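Local coordinates for protein cellulase (Bacteroides salanitronis, PDB 6WQY) that probably hydrolyses beta-1,4-glucan chains within plant cell-wall polysaccharides as a broad-specificity endoglucanase of glycosyl hydrolase family 5, at residues E22-I27 with T297-G302. Residues are numbered along the deposited sequence; the frame is centred on the assembly and turned at random.
Sequences ETPLEI and TFIDQG
P24 and I299 meet through hydrocarbon: CB of the proline lies 3.8 Å from CG2 of the isoleucine and about as near its CD1, so both branches of I299 touch one carbon. The torsions explain this reach. With CG1 of I299 beside the backbone N (chi1 -56°), CG2 lies anti to that N, and chi2 brings CD1 near the same proline carbon. CG of the ring meets backbone instead: P24 CG sits 3.4 Å from the carbonyl carbon of G302 and 3.5 Å from O of I299, while CD lies a little farther from the G302 carbonyl. With an alanine at P24, the G302 and I299 carbonyls would probably lose the ring carbons that cover them, leaving a gap between the two helix ends.

Those ends belong to a TIM barrel, the catalytic domain of this longer protein. Helix 24-31 begins at P24, just ahead of the first barrel strand, 34-37; helix 284-299 finishes here before the seventh, 305-310. The contact therefore joins the start of one helix to the finish of the other, and I27, one turn into the first helix, packs on M247 of strand 246-251.

Hydrogen bonds shape each end separately. T23 is the N-cap, its OG1 accepting a weak bond from N of E26 at 3.3 Å. Across the contact a Schellman motif closes the helix: N of I303 bonds to O of F298, and inside that pair G302 N donates to O of I299 at 3.0 Å; G302 is its C' residue, with a positive phi of 85°. Polar linkage between the segments runs through one water, which lies within hydrogen-bonding distance of E22 O and G302 O, 2.8 Å from each. The E22 carboxylate turns elsewhere, forming a salt bridge with R245.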
loop_
_atom_site.group_PDB
_atom_site.type_symbol
_atom_site.label_atom_id
_atom_site.label_comp_id
_atom_site.label_asym_id
_atom_site.label_seq_id
_atom_site.Cartn_x
_atom_site.Cartn_y
_atom_site.Cartn_z
ATOM N N GLU A 22 20.447 1.152 1.651
ATOM C CA GLU A 22 20.512 0.243 2.781
ATOM C C GLU A 22 19.859 0.814 4.025
ATOM O O GLU A 22 19.432 0.045 4.891
ATOM C CB GLU A 22 21.967 -0.104 3.139
ATOM C CG GLU A 22 22.752 -0.730 2.014
ATOM C CD GLU A 22 22.103 -1.994 1.495
ATOM O OE1 GLU A 22 21.889 -2.960 2.288
ATOM O OE2 GLU A 22 21.801 -2.018 0.293
ATOM N N THR A 23 19.771 2.152 4.147
ATOM C CA THR A 23 19.215 2.791 5.326
ATOM C C THR A 23 17.775 3.208 5.060
ATOM O O THR A 23 17.392 3.453 3.910
ATOM C CB THR A 23 20.025 4.040 5.705
ATOM O OG1 THR A 23 19.888 5.015 4.669
ATOM C CG2 THR A 23 21.497 3.698 5.920
ATOM N N PRO A 24 16.957 3.302 6.108
ATOM C CA PRO A 24 15.557 3.692 5.896
ATOM C C PRO A 24 15.381 4.979 5.129
ATOM O O PRO A 24 14.504 5.059 4.267
ATOM C CB PRO A 24 15.005 3.788 7.324
ATOM C CG PRO A 24 15.793 2.762 8.067
ATOM C CD PRO A 24 17.192 2.861 7.498
ATOM N N LEU A 25 16.166 6.007 5.427
ATOM C CA LEU A 25 15.966 7.289 4.765
ATOM C C LEU A 25 16.364 7.224 3.296
ATOM O O LEU A 25 15.711 7.845 2.449
ATOM C CB LEU A 25 16.704 8.395 5.505
ATOM C CG LEU A 25 16.137 8.682 6.898
ATOM C CD1 LEU A 25 16.980 9.712 7.635
ATOM C CD2 LEU A 25 14.690 9.149 6.808
ATOM N N GLU A 26 17.411 6.460 2.963
ATOM C CA GLU A 26 17.811 6.321 1.568
ATOM C C GLU A 26 16.801 5.511 0.764
ATOM O O GLU A 26 16.515 5.822 -0.400
ATOM C CB GLU A 26 19.187 5.665 1.490
ATOM C CG GLU A 26 20.343 6.581 1.858
ATOM C CD GLU A 26 20.466 7.751 0.903
ATOM O OE1 GLU A 26 19.794 8.780 1.132
ATOM O OE2 GLU A 26 21.219 7.635 -0.087
ATOM N N ILE A 27 16.269 4.456 1.361
ATOM C CA ILE A 27 15.220 3.691 0.705
ATOM C C ILE A 27 14.009 4.578 0.462
ATOM O O ILE A 27 13.406 4.559 -0.621
ATOM C CB ILE A 27 14.912 2.426 1.530
ATOM C CG1 ILE A 27 16.135 1.503 1.520
ATOM C CG2 ILE A 27 13.669 1.727 1.000
ATOM C CD1 ILE A 27 16.087 0.413 2.552
ATOM N N THR A 297 10.305 2.965 16.471
ATOM C CA THR A 297 10.327 1.513 16.480
ATOM C C THR A 297 11.072 0.941 15.284
ATOM O O THR A 297 11.758 -0.079 15.417
ATOM C CB THR A 297 8.895 0.973 16.530
ATOM O OG1 THR A 297 8.252 1.450 17.723
ATOM C CG2 THR A 297 8.885 -0.545 16.514
ATOM N N PHE A 298 10.938 1.563 14.109
ATOM C CA PHE A 298 11.490 1.014 12.872
ATOM C C PHE A 298 12.608 1.875 12.301
ATOM O O PHE A 298 13.761 1.429 12.252
ATOM C CB PHE A 298 10.349 0.779 11.869
ATOM C CG PHE A 298 9.321 -0.187 12.372
ATOM C CD1 PHE A 298 9.674 -1.492 12.657
ATOM C CD2 PHE A 298 8.024 0.214 12.608
ATOM C CE1 PHE A 298 8.737 -2.392 13.138
ATOM C CE2 PHE A 298 7.071 -0.685 13.091
ATOM C CZ PHE A 298 7.444 -1.988 13.357
ATOM N N ILE A 299 12.305 3.106 11.890
ATOM C CA ILE A 299 13.263 3.911 11.135
ATOM C C ILE A 299 14.573 4.064 11.896
ATOM O O ILE A 299 15.660 3.835 11.348
ATOM C CB ILE A 299 12.645 5.285 10.812
ATOM C CG1 ILE A 299 11.310 5.151 10.065
ATOM C CG2 ILE A 299 13.613 6.137 10.016
ATOM C CD1 ILE A 299 11.387 4.386 8.754
ATOM N N ASP A 300 14.485 4.471 13.162
ATOM C CA ASP A 300 15.675 4.717 13.968
ATOM C C ASP A 300 16.408 3.436 14.322
ATOM O O ASP A 300 17.544 3.508 14.796
ATOM C CB ASP A 300 15.305 5.438 15.265
ATOM C CG ASP A 300 14.940 6.892 15.045
ATOM O OD1 ASP A 300 15.086 7.403 13.917
ATOM O OD2 ASP A 300 14.507 7.544 16.026
ATOM N N GLN A 301 15.777 2.281 14.142
ATOM C CA GLN A 301 16.412 0.989 14.355
ATOM C C GLN A 301 16.906 0.375 13.052
ATOM O O GLN A 301 17.278 -0.801 13.028
ATOM C CB GLN A 301 15.448 0.038 15.061
ATOM C CG GLN A 301 15.027 0.525 16.428
ATOM C CD GLN A 301 16.208 0.656 17.373
ATOM O OE1 GLN A 301 16.461 1.723 17.929
ATOM N NE2 GLN A 301 16.942 -0.435 17.549
ATOM N N GLY A 302 16.913 1.143 11.973
ATOM C CA GLY A 302 17.442 0.678 10.709
ATOM C C GLY A 302 16.467 -0.095 9.858
ATOM O O GLY A 302 16.885 -0.700 8.856
HETATM O O HOH W 1 19.374 0.020 7.684
#